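Local coordinates for N-acetyl-beta-D glucosaminidase (Rhizomucor miehei CAU432, PDB 4ZM6), which probably removes terminal N-acetylglucosamine residues as a family 3 glycoside hydrolase and also carries a GCN5-related glucosamine N-acetyltransferase region that binds acetyl-CoA, at residues T554-G562 with M614-Y622. Numbering follows the deposited sequence.
Sequences TAMWDDIFG and MLLMVSPSY. With ACO (acetyl coenzyme *a), chain C.
Met-617 points from strand 608-618 toward helix 546-561, where it packs among Met-556, Trp-557, Ile-560 and Phe-561. This is the helix-on-sheet packing of the GNAT fold: the axes of 554-561 and 614-618 make an angle of 81° and approach to 9.0 Å, and no hydrogen bond joins the two segments. With chi1 at 78°, CG of Met-617 is flanked by both its backbone N and its carbonyl carbon, and with the chain bent at chi3, CE comes against the helix backbone, 3.4 Å from Trp-557 CA. The two methionine chains, Met-556 and Met-617, lie antiparallel in direction, SD of Met-556 lying 3.7 Å from CG of Met-617. On the other side of the Met-617 chain, the Trp-557 ring carries Phe-561 CD2 over the centre of one face, while Leu-615 brings CD2 to its edge, in plane, 3.7 Å from Trp-557 CZ3. A hydrogen bond from Trp-557 NE1 to Trp-565 O anchors the indole.

The same strand serves acetyl-CoA through its backbone: Val-618 N donates to ACO O9P (2.8 Å, 164°), and Leu-616 N to the acetyl oxygen, ACO O (3.0 Å). The helix also borders the cofactor's pantetheine arm: the Phe-561 ring presents its edge to ACO N4P, and Ile-560, whose CG2 is anti to the backbone N, sets that methyl 3.7 Å from ACO C7P.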
ATOM      1  N   THR A 554       5.635  18.228 -20.211  1.00 49.20           N
ATOM      2  CA  THR A 554       5.559  19.455 -21.008  1.00 48.33           C
ATOM      3  C   THR A 554       5.875  19.178 -22.475  1.00 47.11           C
ATOM      4  O   THR A 554       5.155  19.626 -23.365  1.00 45.80           O
ATOM      5  CB  THR A 554       6.524  20.531 -20.471  1.00 47.66           C
ATOM      6  OG1 THR A 554       6.228  20.791 -19.090  1.00 46.84           O
ATOM      7  CG2 THR A 554       6.410  21.823 -21.278  1.00 46.95           C
ATOM      8  N   ALA A 555       6.947  18.429 -22.719  1.00 47.43           N
ATOM      9  CA  ALA A 555       7.322  18.049 -24.086  1.00 48.00           C
ATOM     10  C   ALA A 555       6.255  17.185 -24.748  1.00 47.16           C
ATOM     11  O   ALA A 555       5.966  17.340 -25.929  1.00 46.40           O
ATOM     12  CB  ALA A 555       8.652  17.318 -24.086  1.00 48.75           C
ATOM     13  N   MET A 556       5.662  16.281 -23.977  1.00 47.97           N
ATOM     14  CA  MET A 556       4.601  15.429 -24.492  1.00 48.79           C
ATOM     15  C   MET A 556       3.390  16.268 -24.913  1.00 48.98           C
ATOM     16  O   MET A 556       2.751  15.966 -25.924  1.00 49.25           O
ATOM     17  CB  MET A 556       4.197  14.381 -23.447  1.00 49.27           C
ATOM     18  CG  MET A 556       3.452  13.185 -24.018  1.00 49.30           C
ATOM     19  SD  MET A 556       2.812  12.097 -22.728  1.00 51.24           S
ATOM     20  CE  MET A 556       4.318  11.314 -22.174  1.00 49.95           C
ATOM     21  N   TRP A 557       3.082  17.314 -24.146  1.00 48.09           N
ATOM     22  CA  TRP A 557       1.942  18.174 -24.462  1.00 47.46           C
ATOM     23  C   TRP A 557       2.145  18.900 -25.772  1.00 48.14           C
ATOM     24  O   TRP A 557       1.226  18.986 -26.585  1.00 48.04           O
ATOM     25  CB  TRP A 557       1.664  19.197 -23.356  1.00 47.35           C
ATOM     26  CG  TRP A 557       0.551  20.134 -23.722  1.00 46.07           C
ATOM     27  CD1 TRP A 557       0.615  21.177 -24.603  1.00 46.67           C
ATOM     28  CD2 TRP A 557      -0.797  20.102 -23.239  1.00 44.95           C
ATOM     29  NE1 TRP A 557      -0.608  21.795 -24.698  1.00 47.01           N
ATOM     30  CE2 TRP A 557      -1.492  21.158 -23.870  1.00 44.85           C
ATOM     31  CE3 TRP A 557      -1.483  19.288 -22.333  1.00 44.28           C
ATOM     32  CZ2 TRP A 557      -2.838  21.419 -23.625  1.00 43.65           C
ATOM     33  CZ3 TRP A 557      -2.826  19.554 -22.085  1.00 44.24           C
ATOM     34  CH2 TRP A 557      -3.486  20.611 -22.730  1.00 43.83           C
ATOM     35  N   ASP A 558       3.335  19.449 -25.965  1.00 50.13           N
ATOM     36  CA  ASP A 558       3.612  20.205 -27.178  1.00 53.05           C
ATOM     37  C   ASP A 558       3.580  19.266 -28.367  1.00 54.11           C
ATOM     38  O   ASP A 558       3.066  19.606 -29.427  1.00 54.09           O
ATOM     39  CB  ASP A 558       4.967  20.907 -27.095  1.00 53.57           C
ATOM     40  CG  ASP A 558       5.176  21.892 -28.225  1.00 54.05           C
ATOM     41  OD1 ASP A 558       4.339  22.808 -28.379  1.00 54.17           O
ATOM     42  OD2 ASP A 558       6.172  21.746 -28.964  1.00 55.28           O
ATOM     43  N   ASP A 559       4.122  18.070 -28.167  1.00 56.80           N
ATOM     44  CA  ASP A 559       4.155  17.046 -29.201  1.00 58.32           C
ATOM     45  C   ASP A 559       2.747  16.664 -29.685  1.00 55.49           C
ATOM     46  O   ASP A 559       2.541  16.463 -30.879  1.00 56.58           O
ATOM     47  CB  ASP A 559       4.897  15.814 -28.672  1.00 61.81           C
ATOM     48  CG  ASP A 559       5.237  14.820 -29.757  1.00 67.21           C
ATOM     49  OD1 ASP A 559       5.233  15.198 -30.950  1.00 69.07           O
ATOM     50  OD2 ASP A 559       5.518  13.651 -29.411  1.00 74.67           O
ATOM     51  N   ILE A 560       1.791  16.589 -28.759  1.00 51.96           N
ATOM     52  CA  ILE A 560       0.426  16.125 -29.045  1.00 50.73           C
ATOM     53  C   ILE A 560      -0.559  17.259 -29.327  1.00 51.13           C
ATOM     54  O   ILE A 560      -1.362  17.158 -30.250  1.00 50.78           O
ATOM     55  CB  ILE A 560      -0.117  15.289 -27.864  1.00 49.75           C
ATOM     56  CG1 ILE A 560       0.658  13.977 -27.775  1.00 51.16           C
ATOM     57  CG2 ILE A 560      -1.614  15.028 -28.003  1.00 47.80           C
ATOM     58  CD1 ILE A 560       0.386  13.178 -26.524  1.00 51.69           C
ATOM     59  N   PHE A 561      -0.511  18.310 -28.509  1.00 51.27           N
ATOM     60  CA  PHE A 561      -1.457  19.427 -28.588  1.00 50.13           C
ATOM     61  C   PHE A 561      -0.826  20.743 -29.065  1.00 50.67           C
ATOM     62  O   PHE A 561      -1.521  21.749 -29.188  1.00 49.21           O
ATOM     63  CB  PHE A 561      -2.073  19.681 -27.211  1.00 50.10           C
ATOM     64  CG  PHE A 561      -2.895  18.542 -26.677  1.00 49.27           C
ATOM     65  CD1 PHE A 561      -4.118  18.222 -27.250  1.00 48.94           C
ATOM     66  CD2 PHE A 561      -2.470  17.819 -25.566  1.00 48.58           C
ATOM     67  CE1 PHE A 561      -4.888  17.182 -26.748  1.00 48.73           C
ATOM     68  CE2 PHE A 561      -3.236  16.780 -25.059  1.00 48.02           C
ATOM     69  CZ  PHE A 561      -4.443  16.458 -25.652  1.00 48.23           C
ATOM     70  N   GLY A 562       0.478  20.738 -29.341  1.00 51.82           N
ATOM     71  CA  GLY A 562       1.217  21.967 -29.648  1.00 52.51           C
ATOM     72  C   GLY A 562       0.687  22.836 -30.778  1.00 53.36           C
ATOM     73  O   GLY A 562       0.855  24.056 -30.741  1.00 55.44           O
ATOM     74  N   MET A 614      -8.777  14.672 -15.712  1.00 48.62           N
ATOM     75  CA  MET A 614      -8.393  15.986 -16.218  1.00 49.39           C
ATOM     76  C   MET A 614      -7.737  15.877 -17.584  1.00 47.60           C
ATOM     77  O   MET A 614      -7.965  16.702 -18.465  1.00 48.02           O
ATOM     78  CB  MET A 614      -7.428  16.680 -15.245  1.00 50.57           C
ATOM     79  CG  MET A 614      -7.994  16.946 -13.856  1.00 50.82           C
ATOM     80  SD  MET A 614      -6.722  17.482 -12.689  1.00 51.33           S
ATOM     81  CE  MET A 614      -6.361  19.113 -13.327  1.00 52.97           C
ATOM     82  N   LEU A 615      -6.902  14.863 -17.749  1.00 47.08           N
ATOM     83  CA  LEU A 615      -6.159  14.700 -18.987  1.00 46.80           C
ATOM     84  C   LEU A 615      -5.677  13.262 -19.116  1.00 47.86           C
ATOM     85  O   LEU A 615      -5.360  12.614 -18.113  1.00 47.43           O
ATOM     86  CB  LEU A 615      -4.970  15.661 -19.015  1.00 45.49           C
ATOM     87  CG  LEU A 615      -4.170  15.745 -20.313  1.00 45.96           C
ATOM     88  CD1 LEU A 615      -4.948  16.496 -21.377  1.00 47.25           C
ATOM     89  CD2 LEU A 615      -2.834  16.423 -20.064  1.00 46.88           C
ATOM     90  N   LEU A 616      -5.660  12.772 -20.354  1.00 48.44           N
ATOM     91  CA  LEU A 616      -5.076  11.484 -20.692  1.00 47.88           C
ATOM     92  C   LEU A 616      -4.396  11.683 -22.028  1.00 47.38           C
ATOM     93  O   LEU A 616      -5.028  12.144 -22.971  1.00 46.97           O
ATOM     94  CB  LEU A 616      -6.165  10.420 -20.823  1.00 49.39           C
ATOM     95  CG  LEU A 616      -5.845   8.945 -20.532  1.00 50.72           C
ATOM     96  CD1 LEU A 616      -6.711   8.044 -21.410  1.00 50.72           C
ATOM     97  CD2 LEU A 616      -4.375   8.595 -20.717  1.00 51.37           C
ATOM     98  N   MET A 617      -3.110  11.362 -22.112  1.00 49.90           N
ATOM     99  CA  MET A 617      -2.352  11.568 -23.347  1.00 51.16           C
ATOM    100  C   MET A 617      -1.173  10.610 -23.416  1.00 51.30           C
ATOM    101  O   MET A 617      -0.551  10.321 -22.393  1.00 51.09           O
ATOM    102  CB  MET A 617      -1.850  13.016 -23.424  1.00 52.13           C
ATOM    103  CG  MET A 617      -0.630  13.301 -22.552  1.00 54.42           C
ATOM    104  SD  MET A 617      -0.203  15.036 -22.281  1.00 54.49           S
ATOM    105  CE  MET A 617      -0.239  15.661 -23.949  1.00 54.54           C
ATOM    106  N   VAL A 618      -0.879  10.109 -24.619  1.00 52.84           N
ATOM    107  CA  VAL A 618       0.328   9.302 -24.847  1.00 53.07           C
ATOM    108  C   VAL A 618       1.002   9.721 -26.159  1.00 51.72           C
ATOM    109  O   VAL A 618       0.332  10.118 -27.114  1.00 48.59           O
ATOM    110  CB  VAL A 618       0.057   7.761 -24.795  1.00 55.29           C
ATOM    111  CG1 VAL A 618      -1.309   7.447 -24.195  1.00 55.66           C
ATOM    112  CG2 VAL A 618       0.165   7.109 -26.164  1.00 54.88           C
ATOM    113  N   SER A 619       2.330   9.620 -26.180  1.00 52.57           N
ATOM    114  CA  SER A 619       3.150  10.048 -27.311  1.00 55.46           C
ATOM    115  C   SER A 619       2.725   9.350 -28.599  1.00 58.70           C
ATOM    116  O   SER A 619       2.478   8.141 -28.579  1.00 61.18           O
ATOM    117  CB  SER A 619       4.624   9.733 -27.043  1.00 56.73           C
ATOM    118  OG  SER A 619       4.977  10.006 -25.695  1.00 58.03           O
ATOM    119  N   PRO A 620       2.667  10.094 -29.727  1.00 60.96           N
ATOM    120  CA  PRO A 620       2.168   9.551 -30.998  1.00 60.28           C
ATOM    121  C   PRO A 620       2.812   8.229 -31.399  1.00 60.71           C
ATOM    122  O   PRO A 620       2.108   7.272 -31.717  1.00 63.76           O
ATOM    123  CB  PRO A 620       2.528  10.639 -32.013  1.00 61.10           C
ATOM    124  CG  PRO A 620       2.616  11.890 -31.215  1.00 61.86           C
ATOM    125  CD  PRO A 620       3.171  11.471 -29.888  1.00 62.01           C
ATOM    126  N   SER A 621       4.138   8.169 -31.354  1.00 60.94           N
ATOM    127  CA  SER A 621       4.873   6.949 -31.707  1.00 60.37           C
ATOM    128  C   SER A 621       4.595   5.752 -30.788  1.00 57.11           C
ATOM    129  O   SER A 621       5.001   4.637 -31.101  1.00 57.52           O
ATOM    130  CB  SER A 621       6.373   7.236 -31.714  1.00 62.14           C
ATOM    131  OG  SER A 621       6.770   7.814 -30.483  1.00 66.82           O
ATOM    132  N   TYR A 622       3.920   5.982 -29.662  1.00 54.04           N
ATOM    133  CA  TYR A 622       3.565   4.911 -28.729  1.00 52.61           C
ATOM    134  C   TYR A 622       2.054   4.625 -28.613  1.00 52.22           C
ATOM    135  O   TYR A 622       1.642   3.737 -27.858  1.00 51.05           O
ATOM    136  CB  TYR A 622       4.139   5.241 -27.357  1.00 52.95           C
ATOM    137  CG  TYR A 622       5.624   5.026 -27.274  1.00 53.03           C
ATOM    138  CD1 TYR A 622       6.519   6.006 -27.694  1.00 52.97           C
ATOM    139  CD2 TYR A 622       6.138   3.831 -26.781  1.00 53.33           C
ATOM    140  CE1 TYR A 622       7.887   5.803 -27.618  1.00 52.41           C
ATOM    141  CE2 TYR A 622       7.502   3.618 -26.702  1.00 53.06           C
ATOM    142  CZ  TYR A 622       8.370   4.603 -27.121  1.00 52.49           C
ATOM    143  OH  TYR A 622       9.716   4.375 -27.031  1.00 52.86           O
TER
HETATM  144  N1A ACO C 901      -2.401  -4.480 -31.109  0.80 59.84           N
HETATM  145  C2A ACO C 901      -3.385  -4.065 -31.941  0.80 59.53           C
HETATM  146  N3A ACO C 901      -4.235  -3.059 -31.636  0.80 60.18           N
HETATM  147  C4A ACO C 901      -4.141  -2.387 -30.458  0.80 60.39           C
HETATM  148  C5A ACO C 901      -3.094  -2.796 -29.501  0.80 59.34           C
HETATM  149  C6A ACO C 901      -2.198  -3.907 -29.896  0.80 59.59           C
HETATM  150  N6A ACO C 901      -1.213  -4.322 -29.063  0.80 58.58           N
HETATM  151  N7A ACO C 901      -3.219  -2.004 -28.431  0.80 59.05           N
HETATM  152  C8A ACO C 901      -4.256  -1.158 -28.666  0.80 61.28           C
HETATM  153  N9A ACO C 901      -4.813  -1.390 -29.871  0.80 61.07           N
HETATM  154  C1B ACO C 901      -5.965  -0.638 -30.444  0.80 62.21           C
HETATM  155  C2B ACO C 901      -7.300  -1.326 -30.169  0.80 63.83           C
HETATM  156  O2B ACO C 901      -8.087  -1.372 -31.366  0.80 66.40           O
HETATM  157  C3B ACO C 901      -7.968  -0.519 -29.066  0.80 63.77           C
HETATM  158  O3B ACO C 901      -9.400  -0.415 -29.187  0.80 67.23           O
HETATM  159  P3B ACO C 901     -10.242   0.484 -30.246  0.80 68.97           P
HETATM  160  O7A ACO C 901     -10.356   1.849 -29.600  0.80 67.93           O
HETATM  161  O8A ACO C 901      -9.470   0.429 -31.544  0.80 63.26           O
HETATM  162  O9A ACO C 901     -11.556  -0.243 -30.310  0.80 67.29           O
HETATM  163  C4B ACO C 901      -7.247   0.827 -29.093  0.80 60.63           C
HETATM  164  O4B ACO C 901      -6.033   0.661 -29.844  0.80 60.51           O
HETATM  165  C5B ACO C 901      -6.952   1.327 -27.685  0.80 56.48           C
HETATM  166  O5B ACO C 901      -5.805   2.162 -27.752  0.80 49.89           O
HETATM  167  P1A ACO C 901      -4.702   2.194 -26.591  0.80 44.53           P
HETATM  168  O1A ACO C 901      -3.386   1.790 -27.215  0.80 43.14           O
HETATM  169  O2A ACO C 901      -5.178   1.504 -25.342  0.80 40.38           O
HETATM  170  O3A ACO C 901      -4.775   3.779 -26.355  0.80 41.16           O
HETATM  171  P2A ACO C 901      -3.587   4.741 -26.821  0.80 38.98           P
HETATM  172  O4A ACO C 901      -2.325   4.282 -26.129  0.80 39.63           O
HETATM  173  O5A ACO C 901      -3.594   4.859 -28.319  0.80 38.66           O
HETATM  174  O6A ACO C 901      -4.095   6.126 -26.192  0.80 39.62           O
HETATM  175  CBP ACO C 901      -5.389   8.154 -26.480  0.80 39.55           C
HETATM  176  CCP ACO C 901      -5.384   6.635 -26.526  0.80 39.55           C
HETATM  177  CDP ACO C 901      -5.079   8.628 -25.068  0.80 39.95           C
HETATM  178  CEP ACO C 901      -6.776   8.642 -26.868  0.80 40.03           C
HETATM  179  CAP ACO C 901      -4.328   8.634 -27.473  0.80 39.85           C
HETATM  180  OAP ACO C 901      -4.828   8.507 -28.801  0.80 39.54           O
HETATM  181  C9P ACO C 901      -3.877  10.047 -27.236  0.80 41.38           C
HETATM  182  O9P ACO C 901      -2.868  10.241 -26.570  0.80 44.57           O
HETATM  183  N8P ACO C 901      -4.577  11.042 -27.778  0.80 41.08           N
HETATM  184  C7P ACO C 901      -4.145  12.417 -27.618  0.80 39.71           C
HETATM  185  C6P ACO C 901      -5.214  13.424 -28.005  0.80 38.56           C
HETATM  186  C5P ACO C 901      -6.410  13.496 -27.072  0.80 37.60           C
HETATM  187  O5P ACO C 901      -7.446  13.887 -27.583  0.80 40.13           O
HETATM  188  N4P ACO C 901      -6.328  13.193 -25.766  0.80 35.28           N
HETATM  189  C3P ACO C 901      -7.470  13.338 -24.859  0.80 34.77           C
HETATM  190  C2P ACO C 901      -7.526  14.712 -24.179  0.80 35.05           C
HETATM  191  S1P ACO C 901      -9.132  15.104 -23.529  0.80 35.52           S
HETATM  192  C   ACO C 901      -9.114  14.519 -21.975  0.80 35.90           C
HETATM  193  O   ACO C 901      -8.159  13.886 -21.562  0.80 36.26           O
HETATM  194  CH3 ACO C 901     -10.311  14.792 -21.121  0.80 36.14           C
HETATM  195  O   HOH W   1       6.550  10.546 -30.581  1.00 47.05           O